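Local coordinates for glyoxalase family protein (Enterococcus faecalis, PDB 2P25), which is of unknown function but belongs to the glyoxalase/bleomycin resistance protein/dioxygenase superfamily, whose members are built from paired beta-alpha-beta-beta-beta modules, at residues 9-14 against 118-123; 17-22 against 54-59; 21-26 against 45-50; 39-44 against 59-64; 86-91 against 110-115. All blocks are in the same frame, centred on the assembly; numbering follows the deposited sequence.

Interaction 1. Residues 9-14 against 118-123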
# COMPACT_ATOMS: atom_id res chain seq x y z
N VAL A 9 4.58 -2.35 -3.51
CA VAL A 9 4.04 -1.39 -2.57
C VAL A 9 5.29 -0.78 -1.90
O VAL A 9 6.24 -1.50 -1.63
CB VAL A 9 3.16 -2.11 -1.54
CG1 VAL A 9 2.80 -1.21 -0.40
CG2 VAL A 9 1.87 -2.61 -2.21
N ALA A 10 5.31 0.54 -1.72
CA ALA A 10 6.46 1.23 -1.07
C ALA A 10 6.12 1.67 0.35
O ALA A 10 5.00 2.11 0.63
CB ALA A 10 6.87 2.45 -1.87
N ILE A 11 7.11 1.57 1.24
CA ILE A 11 6.94 1.87 2.68
C ILE A 11 8.09 2.77 3.08
O ILE A 11 9.21 2.58 2.62
CB ILE A 11 6.99 0.54 3.51
CG1 ILE A 11 5.72 -0.27 3.26
CG2 ILE A 11 7.19 0.82 5.03
CD1 ILE A 11 5.91 -1.78 3.66
N ASN A 12 7.80 3.72 3.97
CA ASN A 12 8.83 4.59 4.59
C ASN A 12 9.07 4.06 6.00
O ASN A 12 8.11 3.90 6.76
CB ASN A 12 8.34 6.06 4.69
CG ASN A 12 8.20 6.73 3.33
OD1 ASN A 12 8.81 6.30 2.36
ND2 ASN A 12 7.39 7.81 3.27
N ALA A 13 10.34 3.78 6.32
CA ALA A 13 10.74 3.22 7.61
C ALA A 13 11.84 4.08 8.21
O ALA A 13 12.56 4.79 7.47
CB ALA A 13 11.26 1.77 7.44
N SER A 14 12.01 3.98 9.54
CA SER A 14 12.95 4.89 10.22
C SER A 14 14.35 4.32 10.45
O SER A 14 15.33 5.07 10.51
CB SER A 14 12.41 5.33 11.59
OG SER A 14 12.31 4.20 12.43
N ASP A 118 7.57 0.85 12.90
CA ASP A 118 7.13 2.27 12.90
C ASP A 118 5.61 2.41 13.01
O ASP A 118 5.05 3.50 12.78
CB ASP A 118 7.67 2.98 11.65
CG ASP A 118 9.17 3.09 11.68
OD1 ASP A 118 9.71 3.63 12.67
OD2 ASP A 118 9.78 2.61 10.75
N GLY A 119 4.95 1.33 13.39
CA GLY A 119 3.51 1.39 13.66
C GLY A 119 2.61 1.30 12.43
O GLY A 119 1.41 1.63 12.52
N LEU A 120 3.15 0.84 11.30
CA LEU A 120 2.33 0.63 10.11
C LEU A 120 1.39 -0.54 10.37
O LEU A 120 1.87 -1.63 10.70
CB LEU A 120 3.19 0.30 8.88
CG LEU A 120 2.39 0.04 7.58
CD1 LEU A 120 1.46 1.24 7.17
CD2 LEU A 120 3.36 -0.30 6.47
N PRO A 121 0.06 -0.34 10.25
CA PRO A 121 -0.84 -1.50 10.40
C PRO A 121 -0.72 -2.48 9.25
O PRO A 121 -0.77 -2.10 8.06
CB PRO A 121 -2.25 -0.86 10.43
CG PRO A 121 -2.01 0.63 10.70
CD PRO A 121 -0.68 0.92 10.04
N LEU A 122 -0.59 -3.76 9.61
CA LEU A 122 -0.51 -4.84 8.65
C LEU A 122 -1.60 -5.82 9.05
O LEU A 122 -1.66 -6.28 10.20
CB LEU A 122 0.87 -5.50 8.69
CG LEU A 122 2.02 -4.55 8.31
CD1 LEU A 122 3.38 -5.21 8.59
CD2 LEU A 122 1.89 -4.21 6.80
N GLU A 123 -2.50 -6.10 8.11
CA GLU A 123 -3.64 -6.95 8.42
C GLU A 123 -3.41 -8.40 7.99
O GLU A 123 -2.80 -8.65 6.96
CB GLU A 123 -4.85 -6.38 7.73
CG GLU A 123 -6.19 -6.99 8.12
CD GLU A 123 -7.29 -6.49 7.21
OE1 GLU A 123 -7.58 -5.28 7.22
OE2 GLU A 123 -7.84 -7.28 6.43
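A13 and D118 bring their CA atoms to 6.5 Å, while those of I11 and L120 stand 8.8 Å apart, so the end of strand 6-13 and the loop leading into strand 121-125 meet without any backbone pairing. The polar half is a two-pronged grip on one carboxylate. S14 OG donates to D118 OD1 over 2.7 Å, meeting its syn lone pair, and S14 N gives a bond of 2.9 Å to D118 OD2, arriving from above the carboxylate plane at 149° on the hydrogen. With OG held between the backbone N and the carbonyl carbon of S14 (chi1 64°), hydroxyl and amide can serve both oxygens. A13, small enough to let the aspartate come close, has its CA 3.3 Å from D118 OD2. The rest is apolar: I11 CG1 lies 4.0 Å from L120 CD2, the two branched chains running obliquely across each other, and L74 of the second subunit packs on both. D118 N and L120 N bond to D116 OD1, which probably helps to hold the loop in shape. Carrying a probable negative charge, D118 is thus likely to be held firmly in rotation, with a hydrophobic seam beside it joining the chain's two sheets.

Interaction 2. Residues 17-22 against 54-59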
# COMPACT_ATOMS: atom_id res chain seq x y z
N GLN A 17 18.35 -1.45 10.85
CA GLN A 17 18.39 -2.78 11.50
C GLN A 17 16.99 -3.28 11.88
O GLN A 17 16.69 -4.47 11.75
CB GLN A 17 19.38 -2.84 12.68
CG GLN A 17 19.75 -4.28 13.11
CD GLN A 17 20.07 -5.23 11.91
OE1 GLN A 17 20.95 -4.96 11.08
NE2 GLN A 17 19.32 -6.33 11.84
N ALA A 18 16.12 -2.37 12.31
CA ALA A 18 14.72 -2.70 12.63
C ALA A 18 14.00 -3.28 11.40
O ALA A 18 13.23 -4.24 11.50
CB ALA A 18 14.00 -1.45 13.10
N THR A 19 14.28 -2.68 10.25
CA THR A 19 13.64 -3.03 8.97
C THR A 19 14.10 -4.44 8.55
O THR A 19 13.28 -5.29 8.19
CB THR A 19 13.96 -1.99 7.88
OG1 THR A 19 13.45 -0.71 8.27
CG2 THR A 19 13.30 -2.39 6.55
N LYS A 20 15.41 -4.71 8.63
CA LYS A 20 15.90 -6.06 8.30
C LYS A 20 15.35 -7.11 9.27
O LYS A 20 14.91 -8.19 8.86
CB LYS A 20 17.44 -6.11 8.28
CG LYS A 20 18.11 -5.30 7.17
CD LYS A 20 17.77 -5.85 5.80
CE LYS A 20 18.80 -5.45 4.73
NZ LYS A 20 20.06 -6.26 4.79
N ASN A 21 15.35 -6.79 10.57
CA ASN A 21 14.89 -7.75 11.58
C ASN A 21 13.42 -8.11 11.32
O ASN A 21 13.05 -9.29 11.35
CB ASN A 21 15.09 -7.13 12.96
CG ASN A 21 14.71 -8.06 14.09
OD1 ASN A 21 15.32 -9.12 14.30
ND2 ASN A 21 13.70 -7.64 14.85
N PHE A 22 12.61 -7.12 11.00
CA PHE A 22 11.17 -7.33 10.85
C PHE A 22 10.81 -7.91 9.48
O PHE A 22 10.23 -9.00 9.39
CB PHE A 22 10.42 -6.02 11.10
CG PHE A 22 8.92 -6.16 11.11
CD1 PHE A 22 8.23 -6.43 12.32
CD2 PHE A 22 8.19 -5.97 9.94
CE1 PHE A 22 6.81 -6.54 12.32
CE2 PHE A 22 6.77 -6.06 9.92
CZ PHE A 22 6.08 -6.38 11.12
N LEU A 54 8.27 -5.47 -2.30
CA LEU A 54 8.10 -4.44 -1.30
C LEU A 54 9.30 -3.52 -1.39
O LEU A 54 10.44 -3.99 -1.36
CB LEU A 54 8.02 -5.10 0.08
CG LEU A 54 7.16 -4.58 1.19
CD1 LEU A 54 5.67 -4.59 0.78
CD2 LEU A 54 7.42 -5.46 2.40
N GLU A 55 9.07 -2.23 -1.58
CA GLU A 55 10.14 -1.23 -1.65
C GLU A 55 10.16 -0.40 -0.39
O GLU A 55 9.17 0.27 -0.08
CB GLU A 55 9.84 -0.34 -2.82
CG GLU A 55 10.87 0.63 -3.23
CD GLU A 55 10.60 1.09 -4.64
OE1 GLU A 55 10.88 0.33 -5.61
OE2 GLU A 55 10.07 2.20 -4.77
N ILE A 56 11.28 -0.41 0.32
CA ILE A 56 11.33 0.29 1.61
C ILE A 56 12.36 1.40 1.53
O ILE A 56 13.52 1.14 1.17
CB ILE A 56 11.65 -0.66 2.77
CG1 ILE A 56 10.73 -1.90 2.70
CG2 ILE A 56 11.52 0.09 4.10
CD1 ILE A 56 10.85 -2.84 3.85
N PHE A 57 11.94 2.61 1.84
CA PHE A 57 12.82 3.77 1.90
C PHE A 57 13.10 4.00 3.39
O PHE A 57 12.17 4.14 4.16
CB PHE A 57 12.12 5.01 1.31
CG PHE A 57 11.88 4.89 -0.18
CD1 PHE A 57 12.78 5.45 -1.09
CD2 PHE A 57 10.77 4.21 -0.65
CE1 PHE A 57 12.55 5.32 -2.47
CE2 PHE A 57 10.55 4.06 -2.02
CZ PHE A 57 11.43 4.63 -2.92
N ILE A 58 14.38 4.01 3.77
CA ILE A 58 14.75 4.07 5.18
C ILE A 58 15.47 5.39 5.46
O ILE A 58 16.49 5.67 4.87
CB ILE A 58 15.68 2.88 5.57
CG1 ILE A 58 15.05 1.54 5.17
CG2 ILE A 58 15.98 2.87 7.08
CD1 ILE A 58 16.00 0.38 5.17
N SER A 59 14.95 6.15 6.41
CA SER A 59 15.50 7.49 6.71
C SER A 59 15.02 7.97 8.07
O SER A 59 13.86 7.78 8.43
CB SER A 59 15.08 8.49 5.63
OG SER A 59 15.58 9.80 5.91
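T19 is the residue through which the helical segment 17-22 rests on strand 52-58, meeting I56 and I58 tip to tip. The tight part lies around its methyl. T19 CG2 is 3.7 Å from I56 CD1 and 3.9 Å from I56 CG2, so both branches of that isoleucine receive it, and I58 CD1 closes in at 4.1 Å. I56 and I58 are two residues apart on the strand and therefore face the helix together, offering their branched tips side by side. The torsion of T19 (chi1 -61°) sends CG2 anti to the backbone N and into this apolar patch while OG1 is left beside the backbone N; there the hydroxyl bonds to the carbonyl oxygen of N15, just ahead of the helix. A beta-branched threonine suits the place because it presents a methyl to the sheet and still satisfies its hydroxyl on nearby backbone. Around this point the contact slackens quickly. Q17 and K20 leave the helix with CB pointing away from the strand; Q17 is exposed, and K20 NZ bonds to Y16 OH. No hydrogen bond links the two segments, which leaves the association to van der Waals packing alone. A13 of strand 6-13 touches both T19 and I56, extending the apolar layer. The arrangement is that of the beta-alpha-beta-beta-beta module of the glyoxalase superfamily, in which one helix lies over a mixed sheet of four strands.

Interaction 3. Residues 21-26 against 45-50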
# COMPACT_ATOMS: atom_id res chain seq x y z
N ASN A 21 15.35 -6.79 10.57
CA ASN A 21 14.89 -7.75 11.58
C ASN A 21 13.42 -8.11 11.32
O ASN A 21 13.05 -9.29 11.35
CB ASN A 21 15.09 -7.13 12.96
CG ASN A 21 14.71 -8.06 14.09
OD1 ASN A 21 15.32 -9.12 14.30
ND2 ASN A 21 13.70 -7.64 14.85
N PHE A 22 12.61 -7.12 11.00
CA PHE A 22 11.17 -7.33 10.85
C PHE A 22 10.81 -7.91 9.48
O PHE A 22 10.23 -9.00 9.39
CB PHE A 22 10.42 -6.02 11.10
CG PHE A 22 8.92 -6.16 11.11
CD1 PHE A 22 8.23 -6.43 12.32
CD2 PHE A 22 8.19 -5.97 9.94
CE1 PHE A 22 6.81 -6.54 12.32
CE2 PHE A 22 6.77 -6.06 9.92
CZ PHE A 22 6.08 -6.38 11.12
N TYR A 23 11.13 -7.19 8.41
CA TYR A 23 10.68 -7.62 7.08
C TYR A 23 11.43 -8.81 6.49
O TYR A 23 10.84 -9.67 5.86
CB TYR A 23 10.69 -6.45 6.10
CG TYR A 23 9.60 -5.45 6.39
CD1 TYR A 23 8.30 -5.68 5.96
CD2 TYR A 23 9.86 -4.26 7.11
CE1 TYR A 23 7.28 -4.78 6.21
CE2 TYR A 23 8.83 -3.35 7.37
CZ TYR A 23 7.55 -3.61 6.91
OH TYR A 23 6.51 -2.74 7.13
N VAL A 24 12.74 -8.82 6.68
CA VAL A 24 13.55 -9.89 6.13
C VAL A 24 13.56 -11.09 7.07
O VAL A 24 13.20 -12.20 6.66
CB VAL A 24 14.97 -9.40 5.78
CG1 VAL A 24 15.86 -10.57 5.27
CG2 VAL A 24 14.90 -8.25 4.72
N GLU A 25 13.99 -10.89 8.31
CA GLU A 25 14.18 -12.04 9.21
C GLU A 25 12.89 -12.69 9.68
O GLU A 25 12.79 -13.93 9.71
CB GLU A 25 15.13 -11.69 10.38
CG GLU A 25 16.57 -11.30 9.94
CD GLU A 25 17.28 -12.40 9.14
OE1 GLU A 25 17.07 -13.61 9.43
OE2 GLU A 25 18.06 -12.07 8.21
N LYS A 26 11.88 -11.89 10.02
CA LYS A 26 10.65 -12.42 10.55
C LYS A 26 9.60 -12.72 9.50
O LYS A 26 9.07 -13.83 9.45
CB LYS A 26 10.10 -11.53 11.67
CG LYS A 26 11.08 -11.43 12.80
CD LYS A 26 10.63 -10.47 13.89
CE LYS A 26 11.60 -10.51 15.06
NZ LYS A 26 11.23 -9.55 16.16
N LEU A 45 15.65 -0.17 -0.08
CA LEU A 45 15.73 -1.62 0.07
C LEU A 45 14.54 -2.25 -0.64
O LEU A 45 13.38 -1.99 -0.24
CB LEU A 45 15.75 -1.94 1.58
CG LEU A 45 15.84 -3.39 2.04
CD1 LEU A 45 17.16 -4.07 1.55
CD2 LEU A 45 15.67 -3.50 3.55
N ASP A 46 14.81 -2.99 -1.72
CA ASP A 46 13.75 -3.73 -2.44
C ASP A 46 13.73 -5.19 -2.00
O ASP A 46 14.75 -5.87 -2.02
CB ASP A 46 13.93 -3.67 -3.97
CG ASP A 46 13.76 -2.26 -4.53
OD1 ASP A 46 12.76 -1.61 -4.21
OD2 ASP A 46 14.61 -1.82 -5.32
N LEU A 47 12.55 -5.67 -1.63
CA LEU A 47 12.39 -7.01 -1.04
C LEU A 47 11.39 -7.80 -1.85
O LEU A 47 10.46 -7.24 -2.42
CB LEU A 47 11.87 -6.90 0.40
CG LEU A 47 12.69 -6.09 1.41
CD1 LEU A 47 12.07 -6.10 2.79
CD2 LEU A 47 14.14 -6.60 1.47
N LYS A 48 11.57 -9.12 -1.88
CA LYS A 48 10.73 -9.95 -2.70
C LYS A 48 10.28 -11.10 -1.82
O LYS A 48 11.10 -11.73 -1.15
CB LYS A 48 11.57 -10.52 -3.85
CG LYS A 48 10.79 -11.09 -5.03
CD LYS A 48 10.61 -10.04 -6.13
CE LYS A 48 9.96 -10.62 -7.37
NZ LYS A 48 8.51 -10.87 -7.11
N LEU A 49 8.97 -11.37 -1.82
CA LEU A 49 8.50 -12.70 -1.42
C LEU A 49 7.49 -13.25 -2.41
O LEU A 49 6.41 -12.67 -2.61
CB LEU A 49 7.91 -12.72 0.00
CG LEU A 49 7.49 -14.10 0.54
CD1 LEU A 49 8.67 -15.07 0.69
CD2 LEU A 49 6.77 -13.98 1.86
N GLY A 50 7.84 -14.38 -3.03
CA GLY A 50 7.02 -14.94 -4.09
C GLY A 50 7.08 -14.01 -5.29
O GLY A 50 8.15 -13.82 -5.87
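L47 reaches from strand 42-49 to the helical segment 21-26 and spreads its two methyls over neighbouring residues, Y23 and V24. The contact across the segments is wholly apolar. L47 CD1 approaches Y23 CB to 3.6 Å and L47 CD2 approaches V24 CG2 to 3.7 Å, with the valine and leucine side chains crossing at about a right angle. V24 turns CG2 to the side of its own backbone N (chi1 176° to CG1), and this branch does the touching. A forked leucine fits because CD1 can lie on Y23 CB while CD2 takes V24 CG2, which also lies near CD1. Aromatic contacts belong to the helix: F22 CD2 sits 3.6 Å above the plane of the Y23 ring, over its centre, while Y23 CG lies in plane at the edge of the F22 ring. Among the polar groups, Y23 OH, carried away from the strand by the length of the ring, bonds to the carboxylate of D116, so a buried hydroxyl is satisfied. Where the helix widens to a pi-type turn, the bonds from K26 N to N21 O and F22 O are both weak. Within the fold, Y23 also rests on L54 and I56 of strand 52-58; the end of helix 16-26 thus lies over the neighbouring strands 42-49 and 52-58, while L47 carries the packing on to V31 of strand 30-37.

Interaction 4. Residues 39-44 against 59-64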
# COMPACT_ATOMS: atom_id res chain seq x y z
N GLU A 39 21.98 11.67 -2.16
CA GLU A 39 21.20 12.87 -2.40
C GLU A 39 19.99 12.98 -1.49
O GLU A 39 19.54 14.10 -1.21
CB GLU A 39 20.71 12.86 -3.86
CG GLU A 39 20.40 14.23 -4.44
CD GLU A 39 21.65 15.04 -4.77
OE1 GLU A 39 22.76 14.44 -4.80
OE2 GLU A 39 21.52 16.26 -5.00
N LYS A 40 19.47 11.84 -1.01
CA LYS A 40 18.05 11.77 -0.64
C LYS A 40 17.51 11.75 0.79
O LYS A 40 16.29 11.75 0.95
CB LYS A 40 17.28 10.83 -1.58
CG LYS A 40 16.78 11.59 -2.81
CD LYS A 40 16.30 10.67 -3.90
CE LYS A 40 15.78 11.46 -5.09
NZ LYS A 40 15.60 10.58 -6.29
N ASN A 41 18.32 11.64 1.84
CA ASN A 41 19.49 10.84 1.92
C ASN A 41 18.95 9.62 2.67
O ASN A 41 18.54 9.69 3.85
CB ASN A 41 20.58 11.53 2.72
CG ASN A 41 20.14 11.86 4.15
OD1 ASN A 41 18.97 12.17 4.41
ND2 ASN A 41 21.09 11.80 5.07
N ASP A 42 18.88 8.51 1.97
CA ASP A 42 18.17 7.38 2.51
C ASP A 42 18.82 6.12 2.02
O ASP A 42 19.88 6.16 1.36
CB ASP A 42 16.66 7.44 2.17
CG ASP A 42 16.37 7.48 0.66
OD1 ASP A 42 17.27 7.16 -0.15
OD2 ASP A 42 15.22 7.81 0.28
N ILE A 43 18.23 5.00 2.41
CA ILE A 43 18.56 3.71 1.87
C ILE A 43 17.29 3.19 1.19
O ILE A 43 16.20 3.31 1.76
CB ILE A 43 19.01 2.72 2.97
CG1 ILE A 43 20.29 3.22 3.64
CG2 ILE A 43 19.22 1.30 2.38
CD1 ILE A 43 20.70 2.44 4.84
N LYS A 44 17.43 2.67 -0.03
CA LYS A 44 16.32 2.06 -0.75
C LYS A 44 16.53 0.54 -0.77
O LYS A 44 17.47 0.04 -1.37
CB LYS A 44 16.21 2.60 -2.18
CG LYS A 44 14.93 2.25 -2.90
CD LYS A 44 14.84 2.97 -4.27
CE LYS A 44 13.63 2.48 -5.05
NZ LYS A 44 13.78 1.05 -5.42
N SER A 59 14.95 6.15 6.41
CA SER A 59 15.50 7.49 6.71
C SER A 59 15.02 7.97 8.07
O SER A 59 13.86 7.78 8.43
CB SER A 59 15.08 8.49 5.63
OG SER A 59 15.58 9.80 5.91
N ASP A 60 15.88 8.66 8.80
CA ASP A 60 15.44 9.27 10.04
C ASP A 60 14.71 10.60 9.81
O ASP A 60 14.34 11.26 10.77
CB ASP A 60 16.61 9.43 11.03
CG ASP A 60 17.65 10.41 10.54
OD1 ASP A 60 17.53 10.91 9.41
OD2 ASP A 60 18.60 10.69 11.32
N GLN A 61 14.48 10.97 8.56
CA GLN A 61 13.83 12.25 8.27
C GLN A 61 12.30 12.19 8.32
O GLN A 61 11.61 13.24 8.44
CB GLN A 61 14.31 12.79 6.93
CG GLN A 61 15.80 13.17 6.99
CD GLN A 61 16.06 14.35 7.92
OE1 GLN A 61 16.54 14.18 9.06
NE2 GLN A 61 15.72 15.54 7.47
N PHE A 62 11.75 10.98 8.24
CA PHE A 62 10.30 10.84 8.19
C PHE A 62 9.70 10.98 9.59
O PHE A 62 10.05 10.22 10.48
CB PHE A 62 9.92 9.45 7.67
CG PHE A 62 10.52 9.08 6.34
CD1 PHE A 62 10.40 9.89 5.23
CD2 PHE A 62 11.18 7.85 6.20
CE1 PHE A 62 10.94 9.51 3.99
CE2 PHE A 62 11.71 7.45 4.97
CZ PHE A 62 11.60 8.26 3.87
N PRO A 63 8.73 11.90 9.77
CA PRO A 63 8.01 11.97 11.04
C PRO A 63 7.01 10.81 11.20
O PRO A 63 6.77 10.05 10.25
CB PRO A 63 7.23 13.30 10.93
CG PRO A 63 6.98 13.43 9.48
CD PRO A 63 8.25 12.92 8.82
N ALA A 64 6.43 10.72 12.39
CA ALA A 64 5.52 9.62 12.74
C ALA A 64 4.35 9.50 11.77
O ALA A 64 3.83 10.50 11.27
CB ALA A 64 4.99 9.81 14.16
O HOH W 1 14.67 11.45 3.78
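S59 and D42 draw together where strand 52-58 ends and strand 42-49 begins, their CA atoms 5.0 Å apart. Starting at its root, S59 CB rests against D42 CB at 3.9 Å, a van der Waals contact between small groups. One bond further, OG is anti to the backbone N of S59 (chi1 179°), which lays it beside its own carbonyl carbon, forward along the chain, within reach of Q61 N. From Q61 N the oxygen S59 OG takes a hydrogen bond of 3.1 Å, nearly straight at 158°. Across the contact S59 OG lies 3.6 Å from N41 O, an approach that is not a hydrogen bond. A water stands 2.8 Å from S59 OG and donates a longer bond, 3.3 Å, to K40 O, so the segments are bridged through solvent. Serine serves well here, being short enough for D42 to come close and polar enough to hold both a backbone amide and a water. D42 spends its carboxylate elsewhere, in a salt bridge with R37. N41, which follows a cis peptide bond, stays at the solvent rim, its OD1 only grazing Q61 CG. S59 N pairs with A13 O on strand 6-13, and further along the loop F62 and P63 pack on E70 of the second subunit. The bond from Q61 N to S59 OG makes an ST turn, which here turns the chain out of the first sheet.

Interaction 5. Residues 86-91 against 110-115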
# COMPACT_ATOMS: atom_id res chain seq x y z
N GLU A 86 -2.45 -20.00 13.14
CA GLU A 86 -1.04 -20.39 13.00
C GLU A 86 -0.14 -19.21 12.66
O GLU A 86 1.01 -19.14 13.13
CB GLU A 86 -0.83 -21.54 12.02
CG GLU A 86 -1.05 -21.22 10.55
CD GLU A 86 -0.69 -22.39 9.65
OE1 GLU A 86 -0.43 -23.49 10.19
OE2 GLU A 86 -0.69 -22.23 8.41
N VAL A 87 -0.65 -18.29 11.84
CA VAL A 87 0.13 -17.10 11.48
C VAL A 87 0.30 -16.21 12.72
O VAL A 87 1.40 -15.70 13.00
CB VAL A 87 -0.46 -16.36 10.26
CG1 VAL A 87 0.50 -15.24 9.83
CG2 VAL A 87 -0.67 -17.35 9.10
N ILE A 88 -0.78 -16.01 13.46
CA ILE A 88 -0.69 -15.28 14.74
C ILE A 88 0.34 -15.92 15.67
O ILE A 88 1.19 -15.23 16.25
CB ILE A 88 -2.09 -15.16 15.39
CG1 ILE A 88 -2.96 -14.18 14.60
CG2 ILE A 88 -1.99 -14.73 16.86
CD1 ILE A 88 -4.44 -14.30 14.95
N ALA A 89 0.28 -17.25 15.82
CA ALA A 89 1.21 -17.94 16.70
C ALA A 89 2.64 -17.69 16.24
O ALA A 89 3.51 -17.37 17.07
CB ALA A 89 0.91 -19.45 16.73
N PHE A 90 2.89 -17.83 14.94
CA PHE A 90 4.20 -17.56 14.35
C PHE A 90 4.70 -16.15 14.68
O PHE A 90 5.83 -15.97 15.15
CB PHE A 90 4.20 -17.79 12.81
CG PHE A 90 5.44 -17.26 12.13
CD1 PHE A 90 6.61 -18.01 12.10
CD2 PHE A 90 5.44 -15.99 11.56
CE1 PHE A 90 7.76 -17.51 11.48
CE2 PHE A 90 6.57 -15.47 10.94
CZ PHE A 90 7.73 -16.23 10.90
N LEU A 91 3.85 -15.15 14.50
CA LEU A 91 4.23 -13.77 14.79
C LEU A 91 4.53 -13.59 16.28
O LEU A 91 5.54 -12.99 16.67
CB LEU A 91 3.15 -12.80 14.34
CG LEU A 91 2.93 -12.69 12.82
CD1 LEU A 91 1.66 -11.84 12.57
CD2 LEU A 91 4.15 -12.00 12.21
N LYS A 110 -12.32 -14.25 9.41
CA LYS A 110 -11.41 -13.87 10.50
C LYS A 110 -10.32 -12.92 10.05
O LYS A 110 -9.78 -13.06 8.96
CB LYS A 110 -10.72 -15.10 11.09
CG LYS A 110 -11.64 -15.97 11.92
CD LYS A 110 -10.96 -17.30 12.21
CE LYS A 110 -11.88 -18.24 12.94
NZ LYS A 110 -11.20 -19.54 13.17
N MSE A 111 -9.97 -11.99 10.93
CA MSE A 111 -8.95 -10.98 10.63
C MSE A 111 -8.36 -10.45 11.92
O MSE A 111 -8.97 -10.54 12.99
CB MSE A 111 -9.54 -9.81 9.83
CG MSE A 111 -10.69 -9.17 10.54
SE MSE A 111 -11.34 -7.60 9.61
CE MSE A 111 -9.91 -6.35 10.12
N THR A 112 -7.14 -9.92 11.82
CA THR A 112 -6.55 -9.16 12.91
C THR A 112 -5.44 -8.28 12.30
O THR A 112 -5.18 -8.34 11.09
CB THR A 112 -5.98 -10.06 14.03
OG1 THR A 112 -5.62 -9.22 15.16
CG2 THR A 112 -4.73 -10.84 13.53
N PHE A 113 -4.80 -7.48 13.15
CA PHE A 113 -3.70 -6.60 12.77
C PHE A 113 -2.48 -6.83 13.63
O PHE A 113 -2.58 -7.17 14.82
CB PHE A 113 -4.09 -5.12 12.94
CG PHE A 113 -4.98 -4.57 11.87
CD1 PHE A 113 -4.43 -3.96 10.74
CD2 PHE A 113 -6.36 -4.68 11.98
CE1 PHE A 113 -5.28 -3.43 9.74
CE2 PHE A 113 -7.22 -4.16 10.98
CZ PHE A 113 -6.68 -3.55 9.87
N PHE A 114 -1.32 -6.65 13.01
CA PHE A 114 -0.07 -6.47 13.72
C PHE A 114 0.55 -5.20 13.13
O PHE A 114 -0.05 -4.58 12.26
CB PHE A 114 0.85 -7.70 13.61
CG PHE A 114 1.28 -8.06 12.21
CD1 PHE A 114 2.62 -7.87 11.81
CD2 PHE A 114 0.38 -8.65 11.32
CE1 PHE A 114 3.05 -8.22 10.53
CE2 PHE A 114 0.80 -8.99 10.03
CZ PHE A 114 2.13 -8.79 9.65
N PHE A 115 1.71 -4.78 13.64
CA PHE A 115 2.25 -3.47 13.27
C PHE A 115 3.71 -3.60 13.04
O PHE A 115 4.40 -4.36 13.73
CB PHE A 115 1.96 -2.46 14.39
CG PHE A 115 0.50 -2.30 14.64
CD1 PHE A 115 -0.24 -1.36 13.93
CD2 PHE A 115 -0.17 -3.15 15.55
CE1 PHE A 115 -1.62 -1.26 14.12
CE2 PHE A 115 -1.54 -3.05 15.73
CZ PHE A 115 -2.26 -2.11 15.03
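L91 CD1 sits over one face of the F114 ring, 3.6 Å above the plane and displaced toward the rim, a CH-pi contact 3.8 Å from the centroid and 16° off the ring normal. Its closest ring atom is F114 CD2, at 3.7 Å. Elsewhere on the ring, F114 CE1 is met by CZ of F22 from helix 16-26, and L122 and L124 of strand 121-125 pack on the F114 side chain as well. The torsion chi1 of 62° sets F114 CG between its backbone N and carbonyl carbon and places the ring toward the helix. The side chains of L91 and F114 cross at about a right angle. A second apolar pair lies one helical turn back: I88 CD1 reaches T112 CG2 tip to tip at 3.8 Å. T112 turns this methyl to the helix, while its OG1 is satisfied by the carbonyl oxygen of E99. Residues F113 and M111, the latter selenomethionine, point away from the helix on the strand's other side. F3 of the second subunit packs on L91. Since no hydrogen bond crosses between helix 84-93 and strand 110-115, their association rests on dispersion and exclusion of water, with the L91 methyl over the aromatic face adding a CH-pi contact.

Interactions 2 and 3 use successive turns of helix 16-26 over adjacent strands of one sheet, their centres about 8 Å apart, with I56 CD1 touching L47 CD1 at 3.6 Å. Interaction 4 lies on that sheet's far end, where I58 N bonds to I43 O. Interaction 5 is the counterpart helix-on-sheet contact in the second sheet; its centre is about 29 Å from that of interaction 4, on the opposite side of the chain's centre. Interaction 1, about 5 Å from that centre, joins the two halves: I11 N bonds to E55 O on one side, L122 N to F114 O on the other. F22 CE2, 3.7 Å from L122 CD1, ties interaction 3 to interaction 1.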